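PDB 1YT8: thiosulfate sulfurtransferase from Pseudomonas aeruginosa, which probably transfers sulfane sulfur from thiosulfate to cyanide, as rhodanese-family enzymes do, and carries several rhodanese-like domains in one chain. Local coordinates for residues Asp151-Asp156 against Arg196-Ile201; Asp156-Met161 against Gly166-Gly171. All coordinates share one frame; numbering follows the deposited sequence.

Contact 1 of 2, residues Asp151-Asp156 against Arg196-Ile201. With SO3 (sulfite ion), chain B.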
ATOM      1  N   ASP A 151     -17.234   6.440   6.327  1.00 12.25           N
ATOM      2  CA  ASP A 151     -15.942   5.816   6.594  1.00 11.09           C
ATOM      3  C   ASP A 151     -15.127   5.764   5.300  1.00  9.92           C
ATOM      4  O   ASP A 151     -15.494   5.056   4.357  1.00 13.05           O
ATOM      5  CB  ASP A 151     -16.176   4.409   7.138  1.00 12.03           C
ATOM      6  CG  ASP A 151     -14.962   3.842   7.827  1.00 10.72           C
ATOM      7  OD1 ASP A 151     -13.869   3.882   7.226  1.00 13.76           O
ATOM      8  OD2 ASP A 151     -15.108   3.348   8.967  1.00 13.87           O
ATOM      9  N   ALA A 152     -14.015   6.499   5.271  1.00 10.38           N
ATOM     10  CA  ALA A 152     -13.164   6.601   4.080  1.00 10.04           C
ATOM     11  C   ALA A 152     -12.135   5.501   3.826  1.00 10.27           C
ATOM     12  O   ALA A 152     -11.357   5.593   2.872  1.00 13.23           O
ATOM     13  CB  ALA A 152     -12.458   7.962   4.081  1.00 11.08           C
ATOM     14  N   ARG A 153     -12.127   4.468   4.658  1.00 10.73           N
ATOM     15  CA  ARG A 153     -11.173   3.372   4.504  1.00  9.70           C
ATOM     16  C   ARG A 153     -11.662   2.324   3.507  1.00 10.40           C
ATOM     17  O   ARG A 153     -12.710   2.485   2.881  1.00 10.54           O
ATOM     18  CB  ARG A 153     -10.943   2.694   5.858  1.00  7.21           C
ATOM     19  CG  ARG A 153     -10.452   3.629   6.961  1.00 10.85           C
ATOM     20  CD  ARG A 153     -10.443   2.903   8.294  1.00 10.10           C
ATOM     21  NE  ARG A 153     -11.800   2.622   8.768  1.00 10.05           N
ATOM     22  CZ  ARG A 153     -12.094   1.685   9.666  1.00 11.14           C
ATOM     23  NH1 ARG A 153     -11.129   0.932  10.187  1.00 11.69           N
ATOM     24  NH2 ARG A 153     -13.351   1.499  10.043  1.00 12.14           N
ATOM     25  N   ARG A 154     -10.890   1.251   3.353  1.00 11.87           N
ATOM     26  CA  ARG A 154     -11.293   0.164   2.460  1.00 13.38           C
ATOM     27  C   ARG A 154     -12.496  -0.504   3.113  1.00 13.24           C
ATOM     28  O   ARG A 154     -12.645  -0.459   4.328  1.00 12.56           O
ATOM     29  CB  ARG A 154     -10.184  -0.883   2.318  1.00 14.19           C
ATOM     30  CG  ARG A 154      -8.919  -0.414   1.622  1.00 15.66           C
ATOM     31  CD  ARG A 154      -8.045  -1.625   1.286  1.00 19.79           C
ATOM     32  NE  ARG A 154      -7.823  -2.473   2.455  1.00 20.23           N
ATOM     33  CZ  ARG A 154      -6.830  -2.317   3.325  1.00 24.64           C
ATOM     34  NH1 ARG A 154      -5.944  -1.342   3.164  1.00 24.29           N
ATOM     35  NH2 ARG A 154      -6.731  -3.128   4.368  1.00 24.41           N
ATOM     36  N   PHE A 155     -13.340  -1.145   2.314  1.00 14.83           N
ATOM     37  CA  PHE A 155     -14.520  -1.807   2.860  1.00 13.96           C
ATOM     38  C   PHE A 155     -14.165  -2.868   3.908  1.00 12.95           C
ATOM     39  O   PHE A 155     -14.882  -3.022   4.898  1.00 13.77           O
ATOM     40  CB  PHE A 155     -15.338  -2.453   1.738  1.00 14.66           C
ATOM     41  CG  PHE A 155     -16.660  -3.002   2.197  1.00 15.91           C
ATOM     42  CD1 PHE A 155     -17.660  -2.146   2.659  1.00 16.99           C
ATOM     43  CD2 PHE A 155     -16.898  -4.373   2.198  1.00 16.66           C
ATOM     44  CE1 PHE A 155     -18.875  -2.647   3.118  1.00 18.26           C
ATOM     45  CE2 PHE A 155     -18.107  -4.886   2.653  1.00 18.34           C
ATOM     46  CZ  PHE A 155     -19.100  -4.022   3.117  1.00 17.70           C
ATOM     47  N   ASP A 156     -13.070  -3.600   3.707  1.00 14.10           N
ATOM     48  CA  ASP A 156     -12.693  -4.625   4.684  1.00 14.62           C
ATOM     49  C   ASP A 156     -12.304  -4.026   6.037  1.00 14.23           C
ATOM     50  O   ASP A 156     -12.495  -4.654   7.082  1.00 15.08           O
ATOM     51  CB  ASP A 156     -11.557  -5.511   4.154  1.00 17.16           C
ATOM     52  CG  ASP A 156     -10.286  -4.734   3.862  1.00 20.12           C
ATOM     53  OD1 ASP A 156     -10.225  -4.061   2.814  1.00 26.75           O
ATOM     54  OD2 ASP A 156      -9.349  -4.799   4.682  1.00 22.86           O
ATOM     55  N   ARG A 196      -6.425   9.399  11.697  1.00 12.68           N
ATOM     56  CA  ARG A 196      -6.704  10.764  11.268  1.00 14.55           C
ATOM     57  C   ARG A 196      -6.569  11.030   9.768  1.00 12.04           C
ATOM     58  O   ARG A 196      -7.405  11.706   9.174  1.00 13.21           O
ATOM     59  CB  ARG A 196      -5.750  11.730  11.982  1.00 15.13           C
ATOM     60  CG  ARG A 196      -5.847  11.755  13.495  1.00 15.43           C
ATOM     61  CD  ARG A 196      -4.608  12.407  14.100  1.00 16.10           C
ATOM     62  NE  ARG A 196      -4.320  13.709  13.507  1.00 14.92           N
ATOM     63  CZ  ARG A 196      -5.038  14.808  13.712  1.00 16.98           C
ATOM     64  NH1 ARG A 196      -6.102  14.772  14.506  1.00 15.69           N
ATOM     65  NH2 ARG A 196      -4.687  15.946  13.123  1.00 14.07           N
ATOM     66  N   THR A 197      -5.519  10.487   9.162  1.00 12.70           N
ATOM     67  CA  THR A 197      -5.220  10.768   7.759  1.00 11.20           C
ATOM     68  C   THR A 197      -6.339  10.792   6.737  1.00 11.42           C
ATOM     69  O   THR A 197      -6.625  11.844   6.168  1.00 11.66           O
ATOM     70  CB  THR A 197      -4.117   9.844   7.233  1.00 13.58           C
ATOM     71  OG1 THR A 197      -3.049   9.796   8.187  1.00 10.13           O
ATOM     72  CG2 THR A 197      -3.572  10.383   5.908  1.00 11.77           C
ATOM     73  N   ARG A 198      -6.961   9.649   6.478  1.00  9.97           N
ATOM     74  CA  ARG A 198      -8.028   9.616   5.486  1.00 11.59           C
ATOM     75  C   ARG A 198      -9.247  10.460   5.861  1.00 10.43           C
ATOM     76  O   ARG A 198      -9.983  10.901   4.978  1.00 12.44           O
ATOM     77  CB  ARG A 198      -8.414   8.161   5.186  1.00 11.19           C
ATOM     78  CG  ARG A 198      -7.381   7.467   4.287  1.00  9.05           C
ATOM     79  CD  ARG A 198      -7.552   5.949   4.223  1.00 13.75           C
ATOM     80  NE  ARG A 198      -7.259   5.318   5.506  1.00 12.62           N
ATOM     81  CZ  ARG A 198      -7.255   4.003   5.718  1.00 14.96           C
ATOM     82  NH1 ARG A 198      -7.526   3.159   4.729  1.00 11.40           N
ATOM     83  NH2 ARG A 198      -6.995   3.533   6.927  1.00 12.74           N
ATOM     84  N   SER A 199      -9.455  10.711   7.152  1.00 11.10           N
ATOM     85  CA  SER A 199     -10.593  11.535   7.563  1.00 11.75           C
ATOM     86  C   SER A 199     -10.319  13.001   7.235  1.00 10.30           C
ATOM     87  O   SER A 199     -11.233  13.741   6.868  1.00 12.50           O
ATOM     88  CB  SER A 199     -10.895  11.375   9.063  1.00  9.30           C
ATOM     89  OG  SER A 199      -9.936  12.030   9.881  1.00 12.86           O
ATOM     90  N   ILE A 200      -9.060  13.420   7.367  1.00 11.76           N
ATOM     91  CA  ILE A 200      -8.676  14.801   7.061  1.00 12.43           C
ATOM     92  C   ILE A 200      -8.772  15.030   5.549  1.00 11.57           C
ATOM     93  O   ILE A 200      -9.358  16.012   5.091  1.00 12.59           O
ATOM     94  CB  ILE A 200      -7.224  15.105   7.519  1.00 11.88           C
ATOM     95  CG1 ILE A 200      -7.136  15.070   9.047  1.00 10.12           C
ATOM     96  CG2 ILE A 200      -6.785  16.478   7.004  1.00 12.23           C
ATOM     97  CD1 ILE A 200      -5.709  15.074   9.587  1.00 14.59           C
ATOM     98  N   ILE A 201      -8.190  14.116   4.779  1.00  9.76           N
ATOM     99  CA  ILE A 201      -8.208  14.212   3.326  1.00 11.60           C
ATOM    100  C   ILE A 201      -9.645  14.153   2.802  1.00 11.34           C
ATOM    101  O   ILE A 201     -10.015  14.898   1.892  1.00 11.99           O
ATOM    102  CB  ILE A 201      -7.380  13.069   2.682  1.00 14.33           C
ATOM    103  CG1 ILE A 201      -5.913  13.175   3.113  1.00 14.22           C
ATOM    104  CG2 ILE A 201      -7.497  13.122   1.165  1.00 14.41           C
ATOM    105  CD1 ILE A 201      -5.232  14.464   2.677  1.00 16.37           C
TER
HETATM  106  S   SO3 B 540      -6.789   6.854   9.009  1.00 26.35           S
HETATM  107  O1  SO3 B 540      -7.306   5.470   9.120  1.00 22.06           O
HETATM  108  O2  SO3 B 540      -5.652   7.071   9.927  1.00 28.52           O
HETATM  109  O3  SO3 B 540      -6.421   7.207   7.611  1.00 20.72           O

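Contact 2 of 2, residues Asp156-Met161 against Gly166-Gly171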
ATOM      1  N   ASP A 156     -13.070  -3.600   3.707  1.00 14.10           N
ATOM      2  CA  ASP A 156     -12.693  -4.625   4.684  1.00 14.62           C
ATOM      3  C   ASP A 156     -12.304  -4.026   6.037  1.00 14.23           C
ATOM      4  O   ASP A 156     -12.495  -4.654   7.082  1.00 15.08           O
ATOM      5  CB  ASP A 156     -11.557  -5.511   4.154  1.00 17.16           C
ATOM      6  CG  ASP A 156     -10.286  -4.734   3.862  1.00 20.12           C
ATOM      7  OD1 ASP A 156     -10.225  -4.061   2.814  1.00 26.75           O
ATOM      8  OD2 ASP A 156      -9.349  -4.799   4.682  1.00 22.86           O
ATOM      9  N   GLU A 157     -11.755  -2.816   6.026  1.00 15.22           N
ATOM     10  CA  GLU A 157     -11.382  -2.161   7.277  1.00 12.05           C
ATOM     11  C   GLU A 157     -12.659  -1.763   8.000  1.00 11.25           C
ATOM     12  O   GLU A 157     -12.799  -1.966   9.209  1.00 12.39           O
ATOM     13  CB  GLU A 157     -10.541  -0.918   7.004  1.00 13.51           C
ATOM     14  CG  GLU A 157      -9.126  -1.213   6.545  1.00 14.87           C
ATOM     15  CD  GLU A 157      -8.370   0.051   6.190  1.00 14.93           C
ATOM     16  OE1 GLU A 157      -8.554   0.551   5.061  1.00 15.74           O
ATOM     17  OE2 GLU A 157      -7.607   0.548   7.045  1.00 13.02           O
ATOM     18  N   TYR A 158     -13.588  -1.187   7.242  1.00 12.10           N
ATOM     19  CA  TYR A 158     -14.877  -0.758   7.772  1.00 11.02           C
ATOM     20  C   TYR A 158     -15.609  -1.951   8.386  1.00 12.08           C
ATOM     21  O   TYR A 158     -16.263  -1.828   9.422  1.00 12.61           O
ATOM     22  CB  TYR A 158     -15.705  -0.135   6.638  1.00 11.72           C
ATOM     23  CG  TYR A 158     -17.189  -0.031   6.905  1.00 12.45           C
ATOM     24  CD1 TYR A 158     -17.722   1.028   7.647  1.00 13.38           C
ATOM     25  CD2 TYR A 158     -18.063  -1.006   6.426  1.00 13.24           C
ATOM     26  CE1 TYR A 158     -19.098   1.108   7.901  1.00 13.64           C
ATOM     27  CE2 TYR A 158     -19.431  -0.938   6.674  1.00 13.50           C
ATOM     28  CZ  TYR A 158     -19.941   0.116   7.410  1.00 12.95           C
ATOM     29  OH  TYR A 158     -21.295   0.160   7.665  1.00 13.60           O
ATOM     30  N   GLN A 159     -15.502  -3.111   7.748  1.00 13.51           N
ATOM     31  CA  GLN A 159     -16.161  -4.297   8.276  1.00 15.15           C
ATOM     32  C   GLN A 159     -15.495  -4.819   9.545  1.00 15.36           C
ATOM     33  O   GLN A 159     -16.139  -5.491  10.359  1.00 15.32           O
ATOM     34  CB  GLN A 159     -16.207  -5.405   7.222  1.00 16.51           C
ATOM     35  CG  GLN A 159     -17.192  -5.140   6.107  1.00 17.92           C
ATOM     36  CD  GLN A 159     -17.797  -6.423   5.575  1.00 18.80           C
ATOM     37  OE1 GLN A 159     -17.104  -7.259   4.996  1.00 17.21           O
ATOM     38  NE2 GLN A 159     -19.098  -6.592   5.785  1.00 16.65           N
ATOM     39  N   THR A 160     -14.216  -4.513   9.732  1.00 13.70           N
ATOM     40  CA  THR A 160     -13.526  -4.977  10.931  1.00 13.92           C
ATOM     41  C   THR A 160     -14.078  -4.256  12.165  1.00 14.61           C
ATOM     42  O   THR A 160     -14.372  -4.881  13.186  1.00 13.74           O
ATOM     43  CB  THR A 160     -12.009  -4.772  10.805  1.00 13.26           C
ATOM     44  OG1 THR A 160     -11.531  -5.544   9.696  1.00 14.11           O
ATOM     45  CG2 THR A 160     -11.296  -5.233  12.069  1.00 17.57           C
HETATM   46  N   MSE A 161     -14.211  -2.938  12.071  1.00 12.60           N
HETATM   47  CA  MSE A 161     -14.785  -2.149  13.157  1.00 12.89           C
HETATM   48  C   MSE A 161     -15.226  -0.827  12.557  1.00 12.57           C
HETATM   49  O   MSE A 161     -14.587  -0.312  11.638  1.00 12.95           O
HETATM   50  CB  MSE A 161     -13.777  -1.919  14.295  1.00 13.81           C
HETATM   51  CG  MSE A 161     -12.705  -0.888  14.015  1.00 15.58           C
HETATM   52 SE   MSE A 161     -11.332  -1.549  12.826  1.00 16.30          SE
HETATM   53  CE  MSE A 161      -9.831  -0.497  13.527  1.00 14.89           C
ATOM     54  N   GLY A 166     -22.219   4.198  10.793  1.00 13.36           N
ATOM     55  CA  GLY A 166     -21.325   4.567   9.708  1.00 12.64           C
ATOM     56  C   GLY A 166     -21.616   3.878   8.387  1.00 13.30           C
ATOM     57  O   GLY A 166     -22.095   2.742   8.350  1.00 13.87           O
ATOM     58  N   ILE A 167     -21.309   4.578   7.298  1.00 14.56           N
ATOM     59  CA  ILE A 167     -21.523   4.079   5.940  1.00 14.03           C
ATOM     60  C   ILE A 167     -20.184   4.052   5.212  1.00 12.81           C
ATOM     61  O   ILE A 167     -19.456   5.038   5.218  1.00 13.89           O
ATOM     62  CB  ILE A 167     -22.481   5.012   5.165  1.00 14.37           C
ATOM     63  CG1 ILE A 167     -23.808   5.124   5.921  1.00 13.72           C
ATOM     64  CG2 ILE A 167     -22.689   4.487   3.737  1.00 14.84           C
ATOM     65  CD1 ILE A 167     -24.695   6.267   5.460  1.00 16.41           C
ATOM     66  N   SER A 168     -19.860   2.928   4.584  1.00 13.10           N
ATOM     67  CA  SER A 168     -18.600   2.811   3.863  1.00 12.50           C
ATOM     68  C   SER A 168     -18.582   3.631   2.573  1.00 13.00           C
ATOM     69  O   SER A 168     -19.387   3.406   1.667  1.00 13.48           O
ATOM     70  CB  SER A 168     -18.313   1.345   3.537  1.00 11.71           C
ATOM     71  OG  SER A 168     -17.173   1.229   2.702  1.00 15.74           O
ATOM     72  N   VAL A 169     -17.666   4.591   2.504  1.00 11.75           N
ATOM     73  CA  VAL A 169     -17.508   5.434   1.323  1.00 11.01           C
ATOM     74  C   VAL A 169     -16.016   5.729   1.174  1.00 12.77           C
ATOM     75  O   VAL A 169     -15.536   6.788   1.597  1.00 14.43           O
ATOM     76  CB  VAL A 169     -18.276   6.776   1.450  1.00 11.87           C
ATOM     77  CG1 VAL A 169     -18.240   7.522   0.115  1.00 11.89           C
ATOM     78  CG2 VAL A 169     -19.714   6.529   1.880  1.00 12.57           C
ATOM     79  N   PRO A 170     -15.260   4.790   0.579  1.00 12.91           N
ATOM     80  CA  PRO A 170     -13.817   4.942   0.374  1.00 15.59           C
ATOM     81  C   PRO A 170     -13.439   6.327  -0.147  1.00 15.23           C
ATOM     82  O   PRO A 170     -14.133   6.899  -0.988  1.00 18.09           O
ATOM     83  CB  PRO A 170     -13.494   3.828  -0.617  1.00 14.65           C
ATOM     84  CG  PRO A 170     -14.449   2.751  -0.204  1.00 16.02           C
ATOM     85  CD  PRO A 170     -15.738   3.532  -0.020  1.00 14.65           C
ATOM     86  N   GLY A 171     -12.329   6.842   0.372  1.00 15.79           N
ATOM     87  CA  GLY A 171     -11.827   8.164   0.027  1.00 16.39           C
ATOM     88  C   GLY A 171     -12.185   8.851  -1.281  1.00 15.84           C
ATOM     89  O   GLY A 171     -12.767   9.938  -1.270  1.00 14.23           O
TER

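Contact 1 of 2, residues Asp151-Asp156 against Arg196-Ile201
The turn that follows strand 147-151 lies beside the first turn of helix 197-208, with Ala152 and Arg198 closest at 6.1 Å between their CA atoms. No hydrogen bond links the two segments; the contact is made by Arg198, which meets Ala152 at its base and Arg153 at its end. The methyl CB of Ala152 packs against both the carbonyl oxygen and CB of Arg198, the latter at 4.2 Å. Further out, CG of Arg153 lies over the centre of the Arg198 guanidinium, 3.5 Å from CZ, so aliphatic carbon covers one face of that group. The two arginine chains cross at about a right angle and their guanidinium planes stand 86° apart. Arg153 points its own charge elsewhere: bent at chi3 (-69°), it grips Asp151 side-on, NE to OD1 at 2.9 Å and NH2 to OD2, while its backbone N also reaches OD1 and closes an Asx turn. The same NH2 hydrogen-bonds Met161 O.

The edge of the Arg198 guanidinium faces the bound sulfite in the cradle formed by Cys193 to Arg198, the position of the active-site loop in rhodanese domains, between the central strand 188-192 and the helix after it. Backbone N and side-chain NE of Arg198 both hold sulfite O3, the first at 2.7 Å and 170°, and NH2 takes O1 at 2.9 Å. Ala194 N and Gly195 N add further bonds to the anion, and Arg196 N a weak one. On the remaining nitrogen, NH1, Arg198 forms a salt bridge with Glu157 and a hydrogen bond with Gln309, which together with the sulfite should restrict rotation of the guanidinium. The carbonyl oxygen of Arg196, the N-cap residue, is shared by Ser199 OG and Ile200 N.

Contact 2 of 2, residues Asp156-Met161 against Gly166-Gly171
Tyr158 OH donates a 2.8 Å hydrogen bond to the carbonyl oxygen of Gly166, the one hydrogen bond between the helix segment and the strand segment. The hydroxyl approaches from above the carbonyl plane, 39° out of it, and does not lie on a lone pair. Gly166 O also accepts from Arg238 NH1, and Tyr158 OH receives a weak bond from Arg238 N, so the buried polar pair is drawn into the loop that carries Arg238.

Behind the hydroxyl, the ring lies alongside the backbone of Gly166-Ser168. CB of Ser168 stands over one face, 3.7 Å from CD2 and shifted from the middle toward the rim; this is a CH-pi contact, 3.9 Å to the centroid and 17° from the ring normal. With CG anti to the backbone N (chi1 162°), Tyr158 extends from the helix across to the strand, placing its hydroxyl by Gly166 and its face under Ser168.

The two segments belong to the beta-alpha-beta unit made by strand 147-151, helix 155-160 and strand 167-168, in which the short helix leads from one parallel strand to its neighbour, the outermost strand of the five-stranded sheet. Tyr158 spans from helix to strand, also touching Asp151 on the first strand of the unit. The backbone of Ile167 runs past the ring, its atom C 4.1 Å from Tyr158 CE1, while the CB of Ile167 points away from the helix. Ile167 pairs through its backbone with Ile149 and Asp151, and Ser168 with Arg238 and Phe240, which lie beside this outermost strand. Within the segment 156-161, Thr160 OG1 bonds back to Asp156 O at 2.9 Å.

How the contacts relate
Both contacts are buried and lie in one rhodanese-like domain, their centres about 8 Å apart; they share Asp156 and helix 155-160. Contact 1 lies beside the anion cradle, at the end of strand 147-151. Its segments meet through carbon, and its many charges are paired within segments, with the sulfite or with residues outside. Contact 2 lies at the outermost strand of the sheet, where an aromatic ring, a carbonyl and a serine methylene join the helix to strand 167-168. Arg153 NH2 ties the two directly, reaching Met161 O at 2.7 Å, probably a hydrogen bond. The helix that carries Tyr158 toward the outermost strand also supplies Glu157 to the sulfite-binding side.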